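Local atomic coordinates of Cys-Gly metallodipeptidase DUG1 (Saccharomyces cerevisiae, PDB entry 4G1P), a protein that hydrolyses the dipeptide Cys-Gly as a metal-dependent dipeptidase and serves as the catalytic component of the glutathione-degrading GSH degradosomal complex. Residues Lys95-Tyr100 with Ala470-Tyr475; Val196-Asn201 with Thr435-Leu440; Val210-Leu215 with Leu439-Arg444; Ala388-Asp393 with Pro424-Phe429. One frame throughout, in Å; residues are numbered along the deposited sequence.

Contact 1 of 4, residues Lys95-Tyr100 with Ala470-Tyr475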
loop_
_atom_site.group_PDB
_atom_site.type_symbol
_atom_site.label_atom_id
_atom_site.label_comp_id
_atom_site.label_asym_id
_atom_site.label_seq_id
_atom_site.Cartn_x
_atom_site.Cartn_y
_atom_site.Cartn_z
ATOM N N LYS A 95 -8.786 16.052 -47.420
ATOM C CA LYS A 95 -7.879 15.207 -46.662
ATOM C C LYS A 95 -8.600 14.558 -45.467
ATOM O O LYS A 95 -9.597 15.075 -44.950
ATOM C CB LYS A 95 -6.671 16.014 -46.197
ATOM C CG LYS A 95 -5.833 16.543 -47.330
ATOM C CD LYS A 95 -4.828 17.569 -46.829
ATOM C CE LYS A 95 -4.028 18.196 -47.973
ATOM N NZ LYS A 95 -3.043 19.216 -47.503
ATOM N N THR A 96 -8.102 13.413 -45.034
ATOM C CA THR A 96 -8.674 12.758 -43.872
ATOM C C THR A 96 -7.728 12.796 -42.674
ATOM O O THR A 96 -6.620 12.275 -42.742
ATOM C CB THR A 96 -9.033 11.318 -44.192
ATOM O OG1 THR A 96 -10.062 11.314 -45.184
ATOM C CG2 THR A 96 -9.529 10.612 -42.950
ATOM N N VAL A 97 -8.149 13.431 -41.589
ATOM C CA VAL A 97 -7.338 13.430 -40.376
ATOM C C VAL A 97 -7.918 12.499 -39.313
ATOM O O VAL A 97 -9.090 12.595 -38.954
ATOM C CB VAL A 97 -7.186 14.834 -39.775
ATOM C CG1 VAL A 97 -6.307 14.778 -38.541
ATOM C CG2 VAL A 97 -6.590 15.774 -40.791
ATOM N N LEU A 98 -7.089 11.584 -38.830
ATOM C CA LEU A 98 -7.479 10.719 -37.726
ATOM C C LEU A 98 -7.022 11.365 -36.429
ATOM O O LEU A 98 -5.838 11.724 -36.282
ATOM C CB LEU A 98 -6.861 9.329 -37.881
ATOM C CG LEU A 98 -7.010 8.352 -36.708
ATOM C CD1 LEU A 98 -8.443 8.278 -36.290
ATOM C CD2 LEU A 98 -6.552 6.973 -37.098
ATOM N N VAL A 99 -7.964 11.540 -35.502
ATOM C CA VAL A 99 -7.605 11.998 -34.163
ATOM C C VAL A 99 -7.798 10.894 -33.141
ATOM O O VAL A 99 -8.808 10.189 -33.144
ATOM C CB VAL A 99 -8.364 13.279 -33.729
ATOM C CG1 VAL A 99 -7.972 14.443 -34.614
ATOM C CG2 VAL A 99 -9.874 13.066 -33.746
ATOM N N TYR A 100 -6.803 10.753 -32.272
ATOM C CA TYR A 100 -6.813 9.761 -31.205
ATOM C C TYR A 100 -6.737 10.434 -29.843
ATOM O O TYR A 100 -6.047 11.454 -29.677
ATOM C CB TYR A 100 -5.619 8.834 -31.362
ATOM C CG TYR A 100 -5.214 8.108 -30.100
ATOM C CD1 TYR A 100 -4.354 8.698 -29.170
ATOM C CD2 TYR A 100 -5.663 6.821 -29.851
ATOM C CE1 TYR A 100 -3.994 8.043 -28.023
ATOM C CE2 TYR A 100 -5.291 6.151 -28.714
ATOM C CZ TYR A 100 -4.459 6.765 -27.804
ATOM O OH TYR A 100 -4.094 6.090 -26.676
ATOM N N ALA A 470 -7.845 25.971 -36.299
ATOM C CA ALA A 470 -7.020 26.588 -37.323
ATOM C C ALA A 470 -6.095 25.552 -37.939
ATOM O O ALA A 470 -5.857 25.555 -39.149
ATOM C CB ALA A 470 -6.231 27.750 -36.764
ATOM N N TYR A 471 -5.594 24.654 -37.100
ATOM C CA TYR A 471 -4.742 23.577 -37.585
ATOM C C TYR A 471 -5.436 22.714 -38.642
ATOM O O TYR A 471 -4.860 22.459 -39.692
ATOM C CB TYR A 471 -4.210 22.722 -36.431
ATOM C CG TYR A 471 -4.031 21.293 -36.817
ATOM C CD1 TYR A 471 -2.937 20.888 -37.556
ATOM C CD2 TYR A 471 -4.972 20.342 -36.463
ATOM C CE1 TYR A 471 -2.784 19.573 -37.924
ATOM C CE2 TYR A 471 -4.827 19.036 -36.824
ATOM C CZ TYR A 471 -3.731 18.655 -37.550
ATOM O OH TYR A 471 -3.587 17.345 -37.911
ATOM N N LEU A 472 -6.662 22.271 -38.386
ATOM C CA LEU A 472 -7.391 21.519 -39.408
ATOM C C LEU A 472 -7.581 22.360 -40.680
ATOM O O LEU A 472 -7.460 21.865 -41.795
ATOM C CB LEU A 472 -8.744 21.010 -38.889
ATOM C CG LEU A 472 -8.722 19.952 -37.774
ATOM C CD1 LEU A 472 -10.111 19.703 -37.219
ATOM C CD2 LEU A 472 -8.131 18.646 -38.266
ATOM N N GLN A 473 -7.871 23.639 -40.500
ATOM C CA GLN A 473 -8.087 24.519 -41.622
ATOM C C GLN A 473 -6.812 24.677 -42.444
ATOM O O GLN A 473 -6.823 24.500 -43.671
ATOM C CB GLN A 473 -8.575 25.884 -41.139
ATOM C CG GLN A 473 -8.823 26.869 -42.270
ATOM C CD GLN A 473 -9.843 26.357 -43.273
ATOM O OE1 GLN A 473 -10.950 25.976 -42.907
ATOM N NE2 GLN A 473 -9.468 26.341 -44.539
ATOM N N TYR A 474 -5.713 25.005 -41.774
ATOM C CA TYR A 474 -4.465 25.239 -42.483
ATOM C C TYR A 474 -3.948 23.971 -43.136
ATOM O O TYR A 474 -3.465 24.001 -44.274
ATOM C CB TYR A 474 -3.401 25.809 -41.565
ATOM C CG TYR A 474 -3.645 27.234 -41.174
ATOM C CD1 TYR A 474 -4.409 28.077 -41.974
ATOM C CD2 TYR A 474 -3.125 27.740 -39.993
ATOM C CE1 TYR A 474 -4.640 29.401 -41.601
ATOM C CE2 TYR A 474 -3.345 29.048 -39.613
ATOM C CZ TYR A 474 -4.099 29.875 -40.416
ATOM O OH TYR A 474 -4.312 31.174 -40.011
ATOM N N TYR A 475 -4.037 22.861 -42.414
ATOM C CA TYR A 475 -3.612 21.596 -42.973
ATOM C C TYR A 475 -4.362 21.327 -44.278
ATOM O O TYR A 475 -3.752 20.941 -45.281
ATOM C CB TYR A 475 -3.771 20.444 -41.974
ATOM C CG TYR A 475 -3.368 19.122 -42.572
ATOM C CD1 TYR A 475 -2.035 18.824 -42.800
ATOM C CD2 TYR A 475 -4.322 18.192 -42.961
ATOM C CE1 TYR A 475 -1.660 17.632 -43.370
ATOM C CE2 TYR A 475 -3.953 16.991 -43.534
ATOM C CZ TYR A 475 -2.621 16.722 -43.733
ATOM O OH TYR A 475 -2.247 15.533 -44.296
#
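Two polar interactions tie Lys95 to Tyr475. Its ammonium donates a hydrogen bond from NZ to the backbone O of Tyr475 at 2.9 Å, with a C=O...N angle of 158°, and the same NZ sits 4.5 Å from the centroid of the Tyr475 ring, 9° off the ring normal, a cation-pi contact over the face. CG stands anti to the carbonyl carbon, and the chain runs extended from there, which carries NZ past the ring to the carbonyl. NZ also bonds Ser478 O, so the charge gathers carbonyls close to the C-terminal end of helix 458-477, where the helix dipole would probably favour it. A methionine here would keep much of the aliphatic bulk but is likely to leave the Tyr475 carbonyl without this donor and its ring without the cation.

The remaining contacts are van der Waals packing. Lys95 CD lies 3.5 Å from Tyr475 CE2, and Val97 CG2 packs 4.0 Å from Tyr475 CD2 and 4.1 Å from Leu472 CD2. The other methyl, Val97 CG1, rests against a hydroxyl, Tyr471 OH, at 3.8 Å; that hydroxyl has its hydrogen bond with Gln398.

Strand 96-100 and helix 470-475 run roughly antiparallel, at 150°, their axes 10.6 Å apart. This is the helix-on-sheet layering of the M20 catalytic domain, with the C-terminal helix covering the sheet face that bears Val97.

Contact 2 of 4, residues Val196-Asn201 with Thr435-Leu440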
loop_
_atom_site.group_PDB
_atom_site.type_symbol
_atom_site.label_atom_id
_atom_site.label_comp_id
_atom_site.label_asym_id
_atom_site.label_seq_id
_atom_site.Cartn_x
_atom_site.Cartn_y
_atom_site.Cartn_z
ATOM N N VAL A 196 -2.374 11.852 -38.793
ATOM C CA VAL A 196 -2.874 11.575 -37.466
ATOM C C VAL A 196 -2.467 12.692 -36.513
ATOM O O VAL A 196 -1.301 13.103 -36.479
ATOM C CB VAL A 196 -2.366 10.228 -36.957
ATOM C CG1 VAL A 196 -2.685 10.056 -35.467
ATOM C CG2 VAL A 196 -2.970 9.105 -37.783
ATOM N N CYS A 197 -3.448 13.193 -35.760
ATOM C CA CYS A 197 -3.195 14.169 -34.712
ATOM C C CYS A 197 -3.581 13.626 -33.332
ATOM O O CYS A 197 -4.615 12.963 -33.173
ATOM C CB CYS A 197 -3.962 15.455 -34.976
ATOM S SG CYS A 197 -3.416 16.730 -33.861
ATOM N N ILE A 198 -2.750 13.905 -32.336
ATOM C CA ILE A 198 -3.021 13.463 -30.979
ATOM C C ILE A 198 -2.870 14.632 -30.033
ATOM O O ILE A 198 -1.854 15.334 -30.068
ATOM C CB ILE A 198 -2.044 12.368 -30.534
ATOM C CG1 ILE A 198 -2.301 11.075 -31.290
ATOM C CG2 ILE A 198 -2.180 12.102 -29.046
ATOM C CD1 ILE A 198 -1.247 10.004 -31.016
ATOM N N SER A 199 -3.879 14.846 -29.195
ATOM C CA SER A 199 -3.781 15.826 -28.139
ATOM C C SER A 199 -3.805 15.090 -26.816
ATOM O O SER A 199 -4.864 14.790 -26.282
ATOM C CB SER A 199 -4.949 16.796 -28.224
ATOM O OG SER A 199 -4.765 17.869 -27.332
ATOM N N ASP A 200 -2.633 14.788 -26.285
ATOM C CA ASP A 200 -2.542 13.947 -25.107
ATOM C C ASP A 200 -1.255 14.205 -24.339
ATOM O O ASP A 200 -0.663 13.291 -23.770
ATOM C CB ASP A 200 -2.600 12.480 -25.521
ATOM C CG ASP A 200 -3.206 11.586 -24.449
ATOM O OD1 ASP A 200 -3.539 12.079 -23.352
ATOM O OD2 ASP A 200 -3.342 10.376 -24.701
ATOM N N ASN A 201 -0.806 15.451 -24.350
ATOM C CA ASN A 201 0.296 15.866 -23.504
ATOM C C ASN A 201 0.144 17.337 -23.193
ATOM O O ASN A 201 -0.953 17.858 -23.289
ATOM C CB ASN A 201 1.651 15.546 -24.141
ATOM C CG ASN A 201 1.921 16.356 -25.389
ATOM O OD1 ASN A 201 1.045 16.518 -26.247
ATOM N ND2 ASN A 201 3.138 16.888 -25.489
ATOM N N THR A 435 1.741 7.435 -42.198
ATOM C CA THR A 435 1.494 8.865 -42.290
ATOM C C THR A 435 2.333 9.539 -41.222
ATOM O O THR A 435 2.971 8.865 -40.417
ATOM C CB THR A 435 0.032 9.209 -42.002
ATOM O OG1 THR A 435 -0.398 8.493 -40.835
ATOM C CG2 THR A 435 -0.846 8.829 -43.176
ATOM N N SER A 436 2.325 10.866 -41.210
ATOM C CA SER A 436 2.973 11.603 -40.147
ATOM C C SER A 436 2.044 11.703 -38.944
ATOM O O SER A 436 0.825 11.601 -39.076
ATOM C CB SER A 436 3.329 13.000 -40.618
ATOM O OG SER A 436 2.159 13.689 -41.009
ATOM N N VAL A 437 2.624 11.900 -37.770
ATOM C CA VAL A 437 1.841 12.123 -36.573
ATOM C C VAL A 437 2.254 13.442 -35.970
ATOM O O VAL A 437 3.442 13.750 -35.905
ATOM C CB VAL A 437 2.054 11.012 -35.531
ATOM C CG1 VAL A 437 1.395 11.385 -34.214
ATOM C CG2 VAL A 437 1.507 9.671 -36.050
ATOM N N LEU A 438 1.263 14.229 -35.555
ATOM C CA LEU A 438 1.495 15.469 -34.829
ATOM C C LEU A 438 0.946 15.388 -33.395
ATOM O O LEU A 438 -0.178 14.927 -33.185
ATOM C CB LEU A 438 0.814 16.609 -35.565
ATOM C CG LEU A 438 0.577 17.861 -34.732
ATOM C CD1 LEU A 438 1.876 18.610 -34.533
ATOM C CD2 LEU A 438 -0.462 18.743 -35.402
ATOM N N LEU A 439 1.726 15.836 -32.414
ATOM C CA LEU A 439 1.214 15.968 -31.052
ATOM C C LEU A 439 0.906 17.418 -30.704
ATOM O O LEU A 439 1.794 18.261 -30.702
ATOM C CB LEU A 439 2.203 15.410 -30.042
ATOM C CG LEU A 439 2.630 13.974 -30.259
ATOM C CD1 LEU A 439 3.449 13.555 -29.081
ATOM C CD2 LEU A 439 1.426 13.085 -30.430
ATOM N N LEU A 440 -0.357 17.687 -30.384
ATOM C CA LEU A 440 -0.851 19.047 -30.150
ATOM C C LEU A 440 -1.337 19.196 -28.718
ATOM O O LEU A 440 -2.532 19.069 -28.446
ATOM C CB LEU A 440 -2.035 19.333 -31.077
ATOM C CG LEU A 440 -2.251 20.721 -31.679
ATOM C CD1 LEU A 440 -3.679 20.862 -32.140
ATOM C CD2 LEU A 440 -1.865 21.846 -30.739
#
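Val196, Cys197 and Ile198 pair in register with Val437, Leu438 and Leu439 as parallel bridges, their strand axes 4.8 Å apart. Four backbone hydrogen bonds alternate between the two strands: Val196 N to Ser436 O, Leu438 N to Val196 O, Ile198 N to Leu438 O, and Leu440 N to Ile198 O, the last at 2.8 Å.

One side-chain bond prolongs the pairing. Ser199 OG donates to Leu440 O at 2.8 Å, tilted 22° from the carbonyl plane; chi1 of -171° swings the hydroxyl away from its own backbone N. With an alanine here the buried Leu440 carbonyl would probably lack this donor.

Apolar contacts divide between the faces. Ile198 and Leu439 run alongside each other in the same direction, with Ile198 CB 3.5 Å from Leu439 CD2, and Val196 and Val437 share their face. On the other face Cys197 SG touches Leu438 CD2 at 3.9 Å, and Tyr471 of helix 458-477 covers both residues.

Within the chain, strand 437-439 is an edge strand of the catalytic sheet. Asp200, a zinc ligand, lies two residues past the end of strand 195-198, as in alpha/beta enzymes with sites at the C-terminal ends of parallel strands.

Contact 3 of 4, residues Val210-Leu215 with Leu439-Arg444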
loop_
_atom_site.group_PDB
_atom_site.type_symbol
_atom_site.label_atom_id
_atom_site.label_comp_id
_atom_site.label_asym_id
_atom_site.label_seq_id
_atom_site.Cartn_x
_atom_site.Cartn_y
_atom_site.Cartn_z
ATOM N N VAL A 210 3.570 24.801 -27.198
ATOM C CA VAL A 210 4.606 23.989 -27.824
ATOM C C VAL A 210 3.981 23.061 -28.850
ATOM O O VAL A 210 2.778 22.818 -28.843
ATOM C CB VAL A 210 5.404 23.111 -26.787
ATOM C CG1 VAL A 210 5.844 23.930 -25.597
ATOM C CG2 VAL A 210 4.576 21.943 -26.316
ATOM N N LEU A 211 4.803 22.546 -29.744
ATOM C CA LEU A 211 4.386 21.412 -30.545
ATOM C C LEU A 211 5.386 20.297 -30.262
ATOM O O LEU A 211 6.592 20.540 -30.089
ATOM C CB LEU A 211 4.314 21.771 -32.029
ATOM C CG LEU A 211 3.313 22.886 -32.352
ATOM C CD1 LEU A 211 3.342 23.195 -33.819
ATOM C CD2 LEU A 211 1.903 22.500 -31.923
ATOM N N THR A 212 4.877 19.078 -30.171
ATOM C CA THR A 212 5.678 18.006 -29.649
ATOM C C THR A 212 6.032 17.027 -30.734
ATOM O O THR A 212 5.159 16.511 -31.420
ATOM C CB THR A 212 4.977 17.331 -28.467
ATOM O OG1 THR A 212 4.872 18.283 -27.401
ATOM C CG2 THR A 212 5.773 16.123 -27.976
ATOM N N TYR A 213 7.328 16.783 -30.898
ATOM C CA TYR A 213 7.797 15.897 -31.957
ATOM C C TYR A 213 8.439 14.595 -31.453
ATOM O O TYR A 213 8.920 13.789 -32.259
ATOM C CB TYR A 213 8.744 16.648 -32.907
ATOM C CG TYR A 213 10.055 17.102 -32.287
ATOM C CD1 TYR A 213 10.164 18.340 -31.670
ATOM C CD2 TYR A 213 11.180 16.296 -32.333
ATOM C CE1 TYR A 213 11.345 18.753 -31.113
ATOM C CE2 TYR A 213 12.361 16.697 -31.774
ATOM C CZ TYR A 213 12.446 17.924 -31.168
ATOM O OH TYR A 213 13.642 18.324 -30.616
ATOM N N GLY A 214 8.436 14.382 -30.135
ATOM C CA GLY A 214 9.048 13.190 -29.552
ATOM C C GLY A 214 8.509 12.703 -28.213
ATOM O O GLY A 214 8.241 13.493 -27.308
ATOM N N LEU A 215 8.368 11.391 -28.075
ATOM C CA LEU A 215 7.922 10.799 -26.816
ATOM C C LEU A 215 8.885 9.736 -26.327
ATOM O O LEU A 215 9.423 8.963 -27.117
ATOM C CB LEU A 215 6.566 10.130 -26.998
ATOM C CG LEU A 215 5.364 11.013 -27.280
ATOM C CD1 LEU A 215 4.348 10.205 -28.027
ATOM C CD2 LEU A 215 4.795 11.509 -25.976
ATOM N N LEU A 439 1.726 15.836 -32.414
ATOM C CA LEU A 439 1.214 15.968 -31.052
ATOM C C LEU A 439 0.906 17.418 -30.704
ATOM O O LEU A 439 1.794 18.261 -30.702
ATOM C CB LEU A 439 2.203 15.410 -30.042
ATOM C CG LEU A 439 2.630 13.974 -30.259
ATOM C CD1 LEU A 439 3.449 13.555 -29.081
ATOM C CD2 LEU A 439 1.426 13.085 -30.430
ATOM N N LEU A 440 -0.357 17.687 -30.384
ATOM C CA LEU A 440 -0.851 19.047 -30.150
ATOM C C LEU A 440 -1.337 19.196 -28.718
ATOM O O LEU A 440 -2.532 19.069 -28.446
ATOM C CB LEU A 440 -2.035 19.333 -31.077
ATOM C CG LEU A 440 -2.251 20.721 -31.679
ATOM C CD1 LEU A 440 -3.679 20.862 -32.140
ATOM C CD2 LEU A 440 -1.865 21.846 -30.739
ATOM N N PRO A 441 -0.418 19.489 -27.800
ATOM C CA PRO A 441 -0.742 19.612 -26.371
ATOM C C PRO A 441 -1.807 20.666 -26.104
ATOM O O PRO A 441 -1.739 21.777 -26.613
ATOM C CB PRO A 441 0.579 20.067 -25.751
ATOM C CG PRO A 441 1.292 20.761 -26.863
ATOM C CD PRO A 441 0.938 19.968 -28.107
ATOM N N MET A 442 -2.796 20.323 -25.298
ATOM C CA MET A 442 -3.749 21.330 -24.896
ATOM C C MET A 442 -3.263 22.050 -23.659
ATOM O O MET A 442 -3.123 23.275 -23.663
ATOM C CB MET A 442 -5.117 20.724 -24.629
ATOM C CG MET A 442 -6.102 21.716 -24.047
ATOM S SD MET A 442 -7.772 21.198 -24.399
ATOM C CE MET A 442 -8.054 21.972 -25.998
ATOM N N GLY A 443 -3.006 21.292 -22.598
ATOM C CA GLY A 443 -2.750 21.897 -21.305
ATOM C C GLY A 443 -1.322 22.306 -20.984
ATOM O O GLY A 443 -0.409 22.207 -21.819
ATOM N N ARG A 444 -1.142 22.769 -19.747
ATOM C CA ARG A 444 0.154 23.216 -19.252
ATOM C C ARG A 444 0.866 22.102 -18.506
ATOM O O ARG A 444 0.258 21.094 -18.154
ATOM C CB ARG A 444 -0.012 24.426 -18.342
ATOM C CG ARG A 444 -0.947 25.480 -18.901
ATOM C CD ARG A 444 -0.877 26.734 -18.074
ATOM N NE ARG A 444 -1.832 27.741 -18.521
ATOM C CZ ARG A 444 -2.113 28.847 -17.837
ATOM N NH1 ARG A 444 -1.507 29.077 -16.673
ATOM N NH2 ARG A 444 -3.001 29.717 -18.307
#
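Thr212 meets Leu439 through both backbone and side chain. Its N donates to Leu439 O at 3.2 Å with an N-H...O angle of 167°, forming a single antiparallel bridge of the hydrogen-bonded type. Beside that bond the side chains cross at a slant: Thr212 CB lies 3.7 Å from Leu439 CB, and Thr212 CG2 touches Leu439 CD1 at 3.6 Å. The same CD1 reaches Leu215 CD1, also at 3.6 Å, so one leucine methyl is held between Thr212 and Leu215. The first torsion of Leu439 (chi1 -56°) sets CG beside the backbone N, and the fork at CG then puts CD1 against Thr212 and Leu215.

Further along, Val210 CG2 packs on Pro441 CG at 3.5 Å. Leu211 points to the other side of its strand, where its CD2 runs alongside Leu440 CD2 at 4.0 Å.

The next shell fixes these groups. Thr212 OG1 bonds Asn201 ND2, tying the strand to the loop beyond the zinc ligand Asp200, while Leu211 is backbone-bonded to Asp415 and Thr417 on strand 415-419 and packs on helix 397-410. Leu440 in turn packs on Thr467 and Met468 of helix 458-477.

The lone bridge links two sheets: strand 437-439 borders the catalytic sheet, whereas strand 210-226 belongs to the second mixed sheet and leads on to Cys218 of the cysteine pocket.

Contact 4 of 4, residues Ala388-Asp393 with Pro424-Phe429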
loop_
_atom_site.group_PDB
_atom_site.type_symbol
_atom_site.label_atom_id
_atom_site.label_comp_id
_atom_site.label_asym_id
_atom_site.label_seq_id
_atom_site.Cartn_x
_atom_site.Cartn_y
_atom_site.Cartn_z
ATOM N N ALA A 388 6.284 2.051 -26.896
ATOM C CA ALA A 388 7.470 2.463 -27.641
ATOM C C ALA A 388 7.755 3.939 -27.513
ATOM O O ALA A 388 6.847 4.734 -27.309
ATOM C CB ALA A 388 7.331 2.100 -29.085
ATOM N N TYR A 389 9.027 4.302 -27.625
ATOM C CA TYR A 389 9.387 5.702 -27.776
ATOM C C TYR A 389 9.115 6.138 -29.213
ATOM O O TYR A 389 8.891 5.304 -30.094
ATOM C CB TYR A 389 10.849 5.933 -27.404
ATOM C CG TYR A 389 11.850 5.143 -28.217
ATOM C CD1 TYR A 389 12.217 5.554 -29.497
ATOM C CD2 TYR A 389 12.455 4.011 -27.696
ATOM C CE1 TYR A 389 13.132 4.853 -30.236
ATOM C CE2 TYR A 389 13.380 3.299 -28.432
ATOM C CZ TYR A 389 13.711 3.729 -29.699
ATOM O OH TYR A 389 14.626 3.029 -30.440
ATOM N N TRP A 390 9.139 7.439 -29.463
ATOM C CA TRP A 390 8.815 7.931 -30.788
ATOM C C TRP A 390 9.530 9.239 -31.022
ATOM O O TRP A 390 9.546 10.106 -30.152
ATOM C CB TRP A 390 7.304 8.106 -30.927
ATOM C CG TRP A 390 6.847 8.814 -32.174
ATOM C CD1 TRP A 390 6.713 8.274 -33.427
ATOM C CD2 TRP A 390 6.422 10.182 -32.283
ATOM N NE1 TRP A 390 6.245 9.225 -34.311
ATOM C CE2 TRP A 390 6.060 10.403 -33.637
ATOM C CE3 TRP A 390 6.321 11.242 -31.375
ATOM C CZ2 TRP A 390 5.599 11.641 -34.098
ATOM C CZ3 TRP A 390 5.872 12.467 -31.832
ATOM C CH2 TRP A 390 5.514 12.659 -33.188
ATOM N N VAL A 391 10.160 9.368 -32.181
ATOM C CA VAL A 391 10.822 10.606 -32.527
ATOM C C VAL A 391 10.489 10.910 -33.974
ATOM O O VAL A 391 10.529 10.030 -34.834
ATOM C CB VAL A 391 12.362 10.542 -32.382
ATOM C CG1 VAL A 391 12.939 11.937 -32.369
ATOM C CG2 VAL A 391 12.774 9.828 -31.129
ATOM N N SER A 392 10.156 12.164 -34.242
ATOM C CA SER A 392 9.853 12.569 -35.594
ATOM C C SER A 392 10.484 13.902 -35.901
ATOM O O SER A 392 10.891 14.634 -35.000
ATOM C CB SER A 392 8.351 12.658 -35.796
ATOM O OG SER A 392 8.059 13.675 -36.735
ATOM N N ASP A 393 10.561 14.208 -37.190
ATOM C CA ASP A 393 11.078 15.483 -37.652
ATOM C C ASP A 393 9.922 16.452 -37.699
ATOM O O ASP A 393 8.942 16.216 -38.402
ATOM C CB ASP A 393 11.707 15.332 -39.042
ATOM C CG ASP A 393 11.709 16.640 -39.837
ATOM O OD1 ASP A 393 10.673 16.945 -40.478
ATOM O OD2 ASP A 393 12.743 17.355 -39.828
ATOM N N PRO A 424 1.965 5.408 -25.936
ATOM C CA PRO A 424 2.296 4.123 -26.553
ATOM C C PRO A 424 1.935 3.913 -28.035
ATOM O O PRO A 424 2.837 3.463 -28.739
ATOM C CB PRO A 424 1.555 3.135 -25.658
ATOM C CG PRO A 424 1.692 3.763 -24.300
ATOM C CD PRO A 424 1.613 5.249 -24.513
ATOM N N ILE A 425 0.715 4.190 -28.505
ATOM C CA ILE A 425 0.375 3.813 -29.893
ATOM C C ILE A 425 0.842 4.771 -30.970
ATOM O O ILE A 425 0.615 4.510 -32.154
ATOM C CB ILE A 425 -1.145 3.594 -30.160
ATOM C CG1 ILE A 425 -1.990 4.514 -29.288
ATOM C CG2 ILE A 425 -1.531 2.119 -30.045
ATOM C CD1 ILE A 425 -1.889 5.948 -29.688
ATOM N N THR A 426 1.439 5.887 -30.559
ATOM C CA THR A 426 1.883 6.903 -31.490
ATOM C C THR A 426 2.726 6.277 -32.616
ATOM O O THR A 426 2.473 6.518 -33.790
ATOM C CB THR A 426 2.634 8.041 -30.775
ATOM O OG1 THR A 426 3.110 8.991 -31.742
ATOM C CG2 THR A 426 3.821 7.484 -30.018
ATOM N N LEU A 427 3.672 5.414 -32.262
ATOM C CA LEU A 427 4.499 4.749 -33.256
ATOM C C LEU A 427 3.695 3.788 -34.116
ATOM O O LEU A 427 3.936 3.680 -35.323
ATOM C CB LEU A 427 5.636 3.995 -32.586
ATOM C CG LEU A 427 6.765 3.516 -33.491
ATOM C CD1 LEU A 427 7.236 4.618 -34.446
ATOM C CD2 LEU A 427 7.907 3.049 -32.620
ATOM N N THR A 428 2.742 3.093 -33.500
ATOM C CA THR A 428 1.879 2.188 -34.244
ATOM C C THR A 428 1.051 2.947 -35.276
ATOM O O THR A 428 0.839 2.456 -36.376
ATOM C CB THR A 428 0.969 1.354 -33.322
ATOM O OG1 THR A 428 1.771 0.490 -32.516
ATOM C CG2 THR A 428 0.028 0.492 -34.136
ATOM N N PHE A 429 0.602 4.154 -34.953
ATOM C CA PHE A 429 -0.121 4.932 -35.959
ATOM C C PHE A 429 0.785 5.268 -37.137
ATOM O O PHE A 429 0.423 5.062 -38.311
ATOM C CB PHE A 429 -0.732 6.200 -35.367
ATOM C CG PHE A 429 -2.057 5.968 -34.687
ATOM C CD1 PHE A 429 -3.134 5.466 -35.397
ATOM C CD2 PHE A 429 -2.234 6.270 -33.341
ATOM C CE1 PHE A 429 -4.355 5.255 -34.766
ATOM C CE2 PHE A 429 -3.456 6.068 -32.722
ATOM C CZ PHE A 429 -4.509 5.557 -33.431
#
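The indole of Trp390 takes Thr426 on one face and Leu427 at its edge. Thr426 OG1 stands 3.5 Å above the ring plane, over its centre, with Trp390 CD2 its nearest ring atom; Leu427 CD1 lies in the ring plane, 3.8 Å from Trp390 CD1. Here the end of strand 378-391 packs on the first turn of helix 426-433, a strand-helix contact in the alpha/beta scaffold.

The torsions explain the approach. Trp390 holds CG anti to the backbone N (chi1 171°), directing the ring at the helix, and Thr426 likewise holds OG1 anti to its N (chi1 177°), which puts the hydroxyl over the indole and turns the methyl toward the ring's root, Thr426 CG2 to Trp390 CB being 3.7 Å. No hydrogen bond joins the two segments. The polar edge of the indole is nevertheless satisfied, since NE1 bonds Gln430 OE1 one turn further along the helix, and this probably limits rotation of the ring. Val437 and Leu439 of strand 437-439, which follows the helix, also touch the indole.

Pro424, shortly before the helix, has its side chain about 4 Å from the bound glycine and also about 4 Å from that of Glu171, the probable proton acceptor. Beside the tryptophan, the second methyl of Leu427 contacts the strand: CD2 lies 3.7 Å from Ala388 CB and 3.5 Å from Tyr389 O.

Contacts 1 and 2 share the catalytic sheet: Leu98 O and Cys197 N, 2.9 Å apart, probably bond neighbouring strands. Contact 1 also meets contact 4, where Leu98 CD2 packs 3.6 Å from Phe429 CE1. Contacts 2 and 3 have centres 8 Å apart and both use Leu439 and Leu440. Contact 4 touches both contact 2 and contact 3: Leu215 N of contact 3 and Trp390 O are 2.7 Å apart, a probable hydrogen bond, while Trp390 CZ3 lies 3.8 Å from Leu439 CD1. The dinuclear zinc site is reached through Asp200 in contact 2. Leu215 in contact 3 has its side chain about 8 Å from the bound cysteine, whereas contact 1 lies away from the site.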